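PDB 4H3W: hypothetical protein from Parabacteroides distasonis, which is of unknown function but is probably secreted and is built of two beta-barrel domains. Local coordinates for residues A[90-94]-A[164-168]; A[201-207]-A[303-309]; A[207-212]-A[296-302]. All blocks are in the same frame, centred on the assembly; numbering follows the deposited sequence.

In the fold
From the N terminus, the chain passes strands 25-26, 41-44, 47-55 and 71-76 before reaching 90-94, the first half of interaction 1. That contact closes a loop of 69 residues, holding strands 98-100, 109-117, 126-134 and 141-142, when 164-168 returns after helix 161-164. Interactions 2 and 3 follow in series. Residues 201-207 lead from strand 194-200 into strand 208-215, and interaction 2 closes 95 residues when 303-309 returns after strand 294-302. Nested inside that loop, interaction 3 pairs strands 208-215 and 294-302; F207 belongs to both contacts. Backbone bonding of V91 to S208 and of A93 to A204 joins interaction 1 to the other two near the centre of the molecule.

Interaction 1 of 3, residues A[90-94]-A[164-168]; sequences FVLAL and VQIVP
L92 and V167 meet where an inverse gamma turn centred on L92 abuts the type I beta turn from V164 to V167, at the end of helix 161-164, near the middle of this two-barrel protein. The tight part is apolar. CG2 of V167 stands over one face of the F90 ring, displaced toward the rim, in a CH-pi contact with 3.9 Å from that methyl to the centroid of F90. F90 CG sits between its own backbone N and carbonyl carbon (chi1 59°), which brings the ring under V167. The same CG2 reaches L92 CB at 3.9 Å, while V164 CG1 approaches L92 CD2 more loosely, at 4.2 Å. I82 packs on both L92 and V167, and F86 meets the F90 ring edge-to-face.

The other side is more polar and partly exposed, with a water in it. There V91 and Q165 run side by side, with V91 CG1 3.7 Å from Q165 NE2, whose amide makes a weak hydrogen bond to E206. The water donates to Q165 O at 2.8 Å and weakly to F90 O. Between the two sides, L92 N donates to Q165 O over 3.2 Å, in the carbonyl plane and on a lone pair of that oxygen.

Interaction 2 of 3, residues A[201-207]-A[303-309]; sequences LTPAPEF and GRDQGEA
P203, A204 and F207 meet G303 and R304 in a loop-to-loop contact carried by backbone atoms, bridging waters and the side chains of T202 and P205, where the link between strands 194-200 and 208-215 passes the loop that leaves strand 294-302. The direct grip is at G303. Its N donates to F207 O at 3.1 Å, from 38° above the carbonyl plane, and so carries the pairing of the two strands one step into the loops. G303 CA points a hydrogen almost straight at A204 O, 3.2 Å from that CA. A204 O also accepts F207 N, closing the type I turn from A204 to F207. Beside this grip a water donates to P205 O and G303 O, 2.8 and 3.0 Å from the two oxygens, and P205 CD lies 3.5 Å from R304 O.

Other waters sit between P203 and the bend from R304 to E308; one accepts from G307 N at 2.9 Å. The chains close again at T202 and A309. With OG1 beside the backbone N (chi1 -63°), T202 CG2 is anti to that N and rests 3.4 Å from both G307 O and E308 O.

The 303-309 loop is braced from within by a salt bridge, R304 NH1 to E308 OE1 at 3.1 Å, in the guanidinium plane and on the syn side of OE1 but 32° out of the carboxylate plane. The F207 ring meets that of F245, a loop residue just before strand 246-254. R304 NE pairs with D246 of that strand and L201 lies on Y48 and M50 of strand 47-55, so the contact is set between two sheets.

Interaction 3 of 3, residues A[207-212]-A[296-302]; sequences FSAVSV and DLNLHLT
V210 and H300 stand side by side on one face of an antiparallel pair formed by strands 208-212 and 296-302, the directions of which differ by 161°; 208-215 is an outermost strand of its four-stranded sheet in this beta-barrel protein. The two side chains point the same way. V210 CG2 comes to the rim of the imidazole, 3.6 Å from H300 ND1, while V210 CG1 lies above one face of the ring, displaced toward its rim. H300 CG is anti to its carbonyl carbon (chi1 -57°), which sets the ring alongside the valine.

V212 and N298 repeat this pairing on the same face. The amide is turned with OD1 toward the valine, 3.3 Å from V212 CG2 and 3.6 Å from V212 CG1. H300 NE2 and N298 ND2 are both hydrogen-bonded to E250 OE1 of the neighbouring strand 246-254. D296, whose carboxylate forms a salt bridge with R214, crosses V212 at a slant. These two pairs, and S208 with T302, are the non-hydrogen-bonded ones.

The opposite face, made by A209, S211, L299 and L301, is buried. L301 CB lies 4.2 Å from F207 CE1, at the edge of the phenyl ring. A209 is small and faces the rings of F86 and F90, S211 OG hydrogen-bonds V32 O, and L299 and L297 pack on F318 of strand 317-319. L299 CB is also held close to the backbone opposite, 3.3 Å from S211 O.

Between the two faces the main chains pair regularly. A209 and L301 exchange two hydrogen bonds, with A209 N to L301 O at 3.1 Å and the return bond shorter. S211 and L299 do the same, and L299 N meets S211 O at 2.7 Å, nearly along the C=O axis.

Interaction 1 of 3, residues A[90-94]-A[164-168]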
loop_
_atom_site.group_PDB
_atom_site.type_symbol
_atom_site.label_atom_id
_atom_site.label_comp_id
_atom_site.label_asym_id
_atom_site.label_seq_id
_atom_site.Cartn_x
_atom_site.Cartn_y
_atom_site.Cartn_z
ATOM N N PHE A 90 5.905 3.350 5.091
ATOM C CA PHE A 90 4.518 2.942 5.183
ATOM C C PHE A 90 4.468 1.481 5.647
ATOM O O PHE A 90 5.460 0.785 5.595
ATOM C CB PHE A 90 3.767 3.189 3.868
ATOM C CG PHE A 90 4.314 2.478 2.663
ATOM C CD1 PHE A 90 5.392 3.004 1.963
ATOM C CD2 PHE A 90 3.717 1.323 2.182
ATOM C CE1 PHE A 90 5.874 2.381 0.810
ATOM C CE2 PHE A 90 4.191 0.703 1.031
ATOM C CZ PHE A 90 5.265 1.231 0.351
ATOM N N VAL A 91 3.300 1.079 6.126
ATOM C CA VAL A 91 3.027 -0.252 6.572
ATOM C C VAL A 91 2.053 -0.859 5.569
ATOM O O VAL A 91 0.866 -0.517 5.556
ATOM C CB VAL A 91 2.414 -0.271 7.971
ATOM C CG1 VAL A 91 2.114 -1.710 8.397
ATOM C CG2 VAL A 91 3.361 0.379 8.989
ATOM N N LEU A 92 2.565 -1.790 4.786
ATOM C CA LEU A 92 1.830 -2.391 3.676
ATOM C C LEU A 92 1.056 -3.638 4.114
ATOM O O LEU A 92 1.385 -4.735 3.724
ATOM C CB LEU A 92 2.805 -2.701 2.552
ATOM C CG LEU A 92 2.177 -3.247 1.263
ATOM C CD1 LEU A 92 1.241 -2.209 0.708
ATOM C CD2 LEU A 92 3.242 -3.649 0.245
ATOM N N ALA A 93 0.083 -3.441 5.006
ATOM C CA ALA A 93 -0.766 -4.503 5.559
ATOM C C ALA A 93 -1.946 -4.710 4.617
ATOM O O ALA A 93 -2.758 -3.790 4.412
ATOM C CB ALA A 93 -1.258 -4.117 6.932
ATOM N N LEU A 94 -1.986 -5.893 4.006
ATOM C CA LEU A 94 -2.918 -6.250 2.982
ATOM C C LEU A 94 -3.734 -7.427 3.434
ATOM O O LEU A 94 -3.302 -8.249 4.267
ATOM C CB LEU A 94 -2.196 -6.619 1.646
ATOM C CG LEU A 94 -1.212 -5.574 1.124
ATOM C CD1 LEU A 94 -0.465 -6.046 -0.116
ATOM C CD2 LEU A 94 -1.985 -4.295 0.840
ATOM N N VAL A 164 4.939 -9.253 4.631
ATOM C CA VAL A 164 4.813 -8.317 3.510
ATOM C C VAL A 164 4.722 -6.879 3.993
ATOM O O VAL A 164 5.189 -5.979 3.317
ATOM C CB VAL A 164 3.563 -8.665 2.654
ATOM C CG1 VAL A 164 3.201 -7.536 1.700
ATOM C CG2 VAL A 164 3.797 -9.969 1.919
ATOM N N GLN A 165 4.142 -6.664 5.165
ATOM C CA GLN A 165 3.882 -5.279 5.615
ATOM C C GLN A 165 5.155 -4.473 5.915
ATOM O O GLN A 165 5.094 -3.268 5.959
ATOM C CB GLN A 165 2.930 -5.269 6.820
ATOM C CG GLN A 165 3.486 -5.633 8.172
ATOM C CD GLN A 165 2.381 -5.528 9.214
ATOM O OE1 GLN A 165 1.282 -6.013 9.010
ATOM N NE2 GLN A 165 2.649 -4.848 10.280
ATOM N N ILE A 166 6.290 -5.133 6.109
ATOM C CA ILE A 166 7.569 -4.422 6.269
ATOM C C ILE A 166 7.980 -3.625 5.014
ATOM O O ILE A 166 8.854 -2.778 5.077
ATOM C CB ILE A 166 8.751 -5.384 6.661
ATOM C CG1 ILE A 166 9.171 -6.272 5.485
ATOM C CG2 ILE A 166 8.389 -6.201 7.910
ATOM C CD1 ILE A 166 10.394 -7.118 5.736
ATOM N N VAL A 167 7.375 -3.961 3.874
ATOM C CA VAL A 167 7.699 -3.409 2.542
ATOM C C VAL A 167 9.029 -4.017 2.061
ATOM O O VAL A 167 10.090 -3.454 2.199
ATOM C CB VAL A 167 7.721 -1.871 2.468
ATOM C CG1 VAL A 167 7.944 -1.426 1.046
ATOM C CG2 VAL A 167 6.419 -1.303 2.983
ATOM N N PRO A 168 8.944 -5.208 1.450
ATOM C CA PRO A 168 10.155 -5.883 1.053
ATOM C C PRO A 168 10.835 -5.185 -0.113
ATOM O O PRO A 168 10.172 -4.641 -1.002
ATOM C CB PRO A 168 9.657 -7.269 0.610
ATOM C CG PRO A 168 8.239 -7.371 1.071
ATOM C CD PRO A 168 7.735 -5.990 1.170
HETATM O O HOH W 1 6.436 -1.634 7.849
#

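Interaction 2 of 3, residues A[201-207]-A[303-309]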
loop_
_atom_site.group_PDB
_atom_site.type_symbol
_atom_site.label_atom_id
_atom_site.label_comp_id
_atom_site.label_asym_id
_atom_site.label_seq_id
_atom_site.Cartn_x
_atom_site.Cartn_y
_atom_site.Cartn_z
ATOM N N LEU A 201 -3.911 -4.694 -3.645
ATOM C CA LEU A 201 -3.939 -3.520 -2.830
ATOM C C LEU A 201 -5.329 -3.374 -2.205
ATOM O O LEU A 201 -6.078 -2.455 -2.537
ATOM C CB LEU A 201 -3.505 -2.269 -3.639
ATOM C CG LEU A 201 -2.038 -2.334 -4.091
ATOM C CD1 LEU A 201 -1.635 -1.180 -4.982
ATOM C CD2 LEU A 201 -1.121 -2.363 -2.883
ATOM N N THR A 202 -5.635 -4.306 -1.290
ATOM C CA THR A 202 -6.794 -4.261 -0.416
ATOM C C THR A 202 -6.253 -4.041 0.976
ATOM O O THR A 202 -5.734 -4.981 1.584
ATOM C CB THR A 202 -7.611 -5.561 -0.484
ATOM O OG1 THR A 202 -8.100 -5.718 -1.787
ATOM C CG2 THR A 202 -8.832 -5.525 0.407
ATOM N N PRO A 203 -6.256 -2.800 1.458
ATOM C CA PRO A 203 -5.660 -2.563 2.799
ATOM C C PRO A 203 -6.360 -3.324 3.941
ATOM O O PRO A 203 -7.571 -3.486 3.907
ATOM C CB PRO A 203 -5.847 -1.066 3.015
ATOM C CG PRO A 203 -5.971 -0.521 1.592
ATOM C CD PRO A 203 -6.721 -1.555 0.829
ATOM N N ALA A 204 -5.574 -3.783 4.891
ATOM C CA ALA A 204 -6.022 -4.379 6.136
ATOM C C ALA A 204 -5.999 -3.304 7.215
ATOM O O ALA A 204 -5.439 -2.240 6.979
ATOM C CB ALA A 204 -5.101 -5.535 6.510
ATOM N N PRO A 205 -6.577 -3.573 8.388
ATOM C CA PRO A 205 -6.616 -2.550 9.474
ATOM C C PRO A 205 -5.274 -1.917 9.826
ATOM O O PRO A 205 -5.238 -0.729 10.140
ATOM C CB PRO A 205 -7.200 -3.343 10.673
ATOM C CG PRO A 205 -8.022 -4.422 10.028
ATOM C CD PRO A 205 -7.329 -4.789 8.749
ATOM N N GLU A 206 -4.170 -2.658 9.772
ATOM C CA GLU A 206 -2.869 -2.098 10.142
ATOM C C GLU A 206 -2.195 -1.263 9.037
ATOM O O GLU A 206 -1.090 -0.720 9.218
ATOM C CB GLU A 206 -1.898 -3.194 10.552
ATOM C CG GLU A 206 -2.195 -3.817 11.912
ATOM C CD GLU A 206 -1.119 -4.832 12.308
ATOM O OE1 GLU A 206 0.070 -4.452 12.488
ATOM O OE2 GLU A 206 -1.456 -6.018 12.425
ATOM N N PHE A 207 -2.840 -1.132 7.899
ATOM C CA PHE A 207 -2.259 -0.363 6.806
ATOM C C PHE A 207 -2.039 1.078 7.272
ATOM O O PHE A 207 -2.876 1.637 7.932
ATOM C CB PHE A 207 -3.145 -0.404 5.552
ATOM C CG PHE A 207 -2.631 0.447 4.446
ATOM C CD1 PHE A 207 -2.937 1.793 4.380
ATOM C CD2 PHE A 207 -1.806 -0.076 3.474
ATOM C CE1 PHE A 207 -2.462 2.586 3.352
ATOM C CE2 PHE A 207 -1.319 0.716 2.442
ATOM C CZ PHE A 207 -1.619 2.057 2.396
ATOM N N GLY A 303 -5.888 1.783 7.258
ATOM C CA GLY A 303 -6.750 0.728 6.818
ATOM C C GLY A 303 -8.046 0.615 7.554
ATOM O O GLY A 303 -8.155 1.022 8.718
ATOM N N ARG A 304 -9.031 0.046 6.878
ATOM C CA ARG A 304 -10.343 -0.259 7.471
ATOM C C ARG A 304 -10.475 -1.759 7.636
ATOM O O ARG A 304 -9.539 -2.465 7.282
ATOM C CB ARG A 304 -11.454 0.243 6.579
ATOM C CG ARG A 304 -11.342 1.734 6.228
ATOM C CD ARG A 304 -12.345 2.097 5.148
ATOM N NE ARG A 304 -12.437 3.544 4.923
ATOM C CZ ARG A 304 -13.024 4.104 3.866
ATOM N NH1 ARG A 304 -13.559 3.361 2.916
ATOM N NH2 ARG A 304 -13.068 5.429 3.757
ATOM N N ASP A 305 -11.619 -2.276 8.095
ATOM C CA ASP A 305 -11.757 -3.747 8.222
ATOM C C ASP A 305 -12.842 -4.332 7.318
ATOM O O ASP A 305 -13.364 -5.398 7.595
ATOM C CB ASP A 305 -12.016 -4.159 9.679
ATOM C CG ASP A 305 -11.431 -5.561 10.015
ATOM O OD1 ASP A 305 -10.927 -6.279 9.110
ATOM O OD2 ASP A 305 -11.461 -5.936 11.197
ATOM N N GLN A 306 -13.130 -3.674 6.189
ATOM C CA GLN A 306 -14.204 -4.126 5.291
ATOM C C GLN A 306 -13.682 -4.736 3.996
ATOM O O GLN A 306 -14.459 -5.044 3.114
ATOM C CB GLN A 306 -15.158 -2.980 4.951
ATOM C CG GLN A 306 -16.041 -2.580 6.131
ATOM C CD GLN A 306 -15.288 -1.763 7.145
ATOM O OE1 GLN A 306 -14.873 -0.664 6.839
ATOM N NE2 GLN A 306 -15.105 -2.298 8.356
ATOM N N GLY A 307 -12.371 -4.923 3.881
ATOM C CA GLY A 307 -11.828 -5.608 2.710
ATOM C C GLY A 307 -12.082 -4.936 1.364
ATOM O O GLY A 307 -12.243 -5.614 0.332
ATOM N N GLU A 308 -12.096 -3.610 1.341
ATOM C CA GLU A 308 -12.320 -2.871 0.069
ATOM C C GLU A 308 -11.023 -2.686 -0.727
ATOM O O GLU A 308 -9.982 -2.356 -0.172
ATOM C CB GLU A 308 -12.961 -1.512 0.347
ATOM C CG GLU A 308 -14.228 -1.543 1.195
ATOM C CD GLU A 308 -14.453 -0.268 2.022
ATOM O OE1 GLU A 308 -13.524 0.220 2.709
ATOM O OE2 GLU A 308 -15.599 0.229 2.007
ATOM N N ALA A 309 -11.082 -2.893 -2.045
ATOM C CA ALA A 309 -9.907 -2.848 -2.910
ATOM C C ALA A 309 -9.662 -1.472 -3.448
ATOM O O ALA A 309 -10.616 -0.748 -3.674
ATOM C CB ALA A 309 -10.089 -3.833 -4.071
HETATM O O HOH W 2 -9.828 -4.486 5.261
HETATM O O HOH W 3 -9.429 -2.274 2.654
HETATM O O HOH W 4 -7.494 0.148 11.493
#

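Interaction 3 of 3, residues A[207-212]-A[296-302]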
loop_
_atom_site.group_PDB
_atom_site.type_symbol
_atom_site.label_atom_id
_atom_site.label_comp_id
_atom_site.label_asym_id
_atom_site.label_seq_id
_atom_site.Cartn_x
_atom_site.Cartn_y
_atom_site.Cartn_z
ATOM N N PHE A 207 -2.840 -1.132 7.899
ATOM C CA PHE A 207 -2.259 -0.363 6.806
ATOM C C PHE A 207 -2.039 1.078 7.272
ATOM O O PHE A 207 -2.876 1.637 7.932
ATOM C CB PHE A 207 -3.145 -0.404 5.552
ATOM C CG PHE A 207 -2.631 0.447 4.446
ATOM C CD1 PHE A 207 -2.937 1.793 4.380
ATOM C CD2 PHE A 207 -1.806 -0.076 3.474
ATOM C CE1 PHE A 207 -2.462 2.586 3.352
ATOM C CE2 PHE A 207 -1.319 0.716 2.442
ATOM C CZ PHE A 207 -1.619 2.057 2.396
ATOM N N SER A 208 -0.908 1.660 6.905
ATOM C CA SER A 208 -0.627 3.059 7.232
ATOM C C SER A 208 0.307 3.656 6.193
ATOM O O SER A 208 1.276 3.029 5.808
ATOM C CB SER A 208 -0.029 3.126 8.647
ATOM O OG SER A 208 0.536 4.364 8.911
ATOM N N ALA A 209 0.004 4.865 5.731
ATOM C CA ALA A 209 0.837 5.596 4.792
ATOM C C ALA A 209 0.480 7.072 4.815
ATOM O O ALA A 209 -0.556 7.459 5.351
ATOM C CB ALA A 209 0.689 5.016 3.375
ATOM N N VAL A 210 1.356 7.896 4.283
ATOM C CA VAL A 210 1.076 9.302 4.132
ATOM C C VAL A 210 1.210 9.701 2.663
ATOM O O VAL A 210 2.205 9.380 1.992
ATOM C CB VAL A 210 2.019 10.184 4.964
ATOM C CG1 VAL A 210 1.646 11.659 4.786
ATOM C CG2 VAL A 210 1.986 9.804 6.437
ATOM N N SER A 211 0.205 10.413 2.188
ATOM C CA SER A 211 0.207 10.966 0.854
ATOM C C SER A 211 -0.083 12.474 0.946
ATOM O O SER A 211 -0.923 12.901 1.726
ATOM C CB SER A 211 -0.798 10.186 0.017
ATOM O OG SER A 211 -0.839 10.617 -1.319
ATOM N N VAL A 212 0.645 13.278 0.175
ATOM C CA VAL A 212 0.507 14.735 0.196
ATOM C C VAL A 212 -0.174 15.216 -1.072
ATOM O O VAL A 212 0.260 14.876 -2.170
ATOM C CB VAL A 212 1.858 15.439 0.295
ATOM C CG1 VAL A 212 1.643 16.944 0.356
ATOM C CG2 VAL A 212 2.634 14.959 1.510
ATOM N N ASP A 296 -0.828 22.405 1.231
ATOM C CA ASP A 296 -0.553 20.968 1.242
ATOM C C ASP A 296 -1.472 20.264 2.248
ATOM O O ASP A 296 -1.501 20.642 3.422
ATOM C CB ASP A 296 0.894 20.685 1.612
ATOM C CG ASP A 296 1.839 20.794 0.425
ATOM O OD1 ASP A 296 1.414 20.592 -0.725
ATOM O OD2 ASP A 296 3.014 21.035 0.662
ATOM N N LEU A 297 -2.224 19.277 1.769
ATOM C CA LEU A 297 -3.025 18.373 2.611
ATOM C C LEU A 297 -2.216 17.116 2.817
ATOM O O LEU A 297 -1.948 16.380 1.855
ATOM C CB LEU A 297 -4.341 18.051 1.951
ATOM C CG LEU A 297 -5.280 19.213 1.621
ATOM C CD1 LEU A 297 -6.554 18.749 0.949
ATOM C CD2 LEU A 297 -5.589 19.969 2.913
ATOM N N ASN A 298 -1.700 16.931 4.022
ATOM C CA ASN A 298 -1.053 15.669 4.383
ATOM C C ASN A 298 -2.099 14.646 4.790
ATOM O O ASN A 298 -2.776 14.794 5.822
ATOM C CB ASN A 298 -0.054 15.835 5.506
ATOM C CG ASN A 298 1.119 16.728 5.141
ATOM O OD1 ASN A 298 1.492 16.878 3.980
ATOM N ND2 ASN A 298 1.716 17.300 6.143
ATOM N N LEU A 299 -2.266 13.641 3.959
ATOM C CA LEU A 299 -3.309 12.655 4.162
ATOM C C LEU A 299 -2.708 11.443 4.847
ATOM O O LEU A 299 -2.003 10.652 4.218
ATOM C CB LEU A 299 -3.941 12.275 2.837
ATOM C CG LEU A 299 -4.389 13.382 1.887
ATOM C CD1 LEU A 299 -4.929 12.778 0.596
ATOM C CD2 LEU A 299 -5.429 14.264 2.538
ATOM N N HIS A 300 -2.966 11.315 6.138
ATOM C CA HIS A 300 -2.534 10.162 6.932
ATOM C C HIS A 300 -3.555 9.022 6.737
ATOM O O HIS A 300 -4.697 9.084 7.236
ATOM C CB HIS A 300 -2.323 10.610 8.392
ATOM C CG HIS A 300 -1.338 11.744 8.526
ATOM N ND1 HIS A 300 -0.004 11.549 8.835
ATOM C CD2 HIS A 300 -1.486 13.088 8.358
ATOM C CE1 HIS A 300 0.615 12.715 8.884
ATOM N NE2 HIS A 300 -0.257 13.664 8.583
ATOM N N LEU A 301 -3.189 8.044 5.907
ATOM C CA LEU A 301 -4.094 6.971 5.472
ATOM C C LEU A 301 -3.992 5.781 6.379
ATOM O O LEU A 301 -2.898 5.377 6.774
ATOM C CB LEU A 301 -3.761 6.528 4.033
ATOM C CG LEU A 301 -3.548 7.616 3.009
ATOM C CD1 LEU A 301 -3.072 6.995 1.708
ATOM C CD2 LEU A 301 -4.816 8.408 2.797
ATOM N N THR A 302 -5.125 5.225 6.743
ATOM C CA THR A 302 -5.149 4.030 7.574
ATOM C C THR A 302 -6.171 3.056 7.046
ATOM O O THR A 302 -7.171 3.428 6.426
ATOM C CB THR A 302 -5.468 4.362 9.049
ATOM O OG1 THR A 302 -6.667 5.142 9.111
ATOM C CG2 THR A 302 -4.317 5.128 9.704
#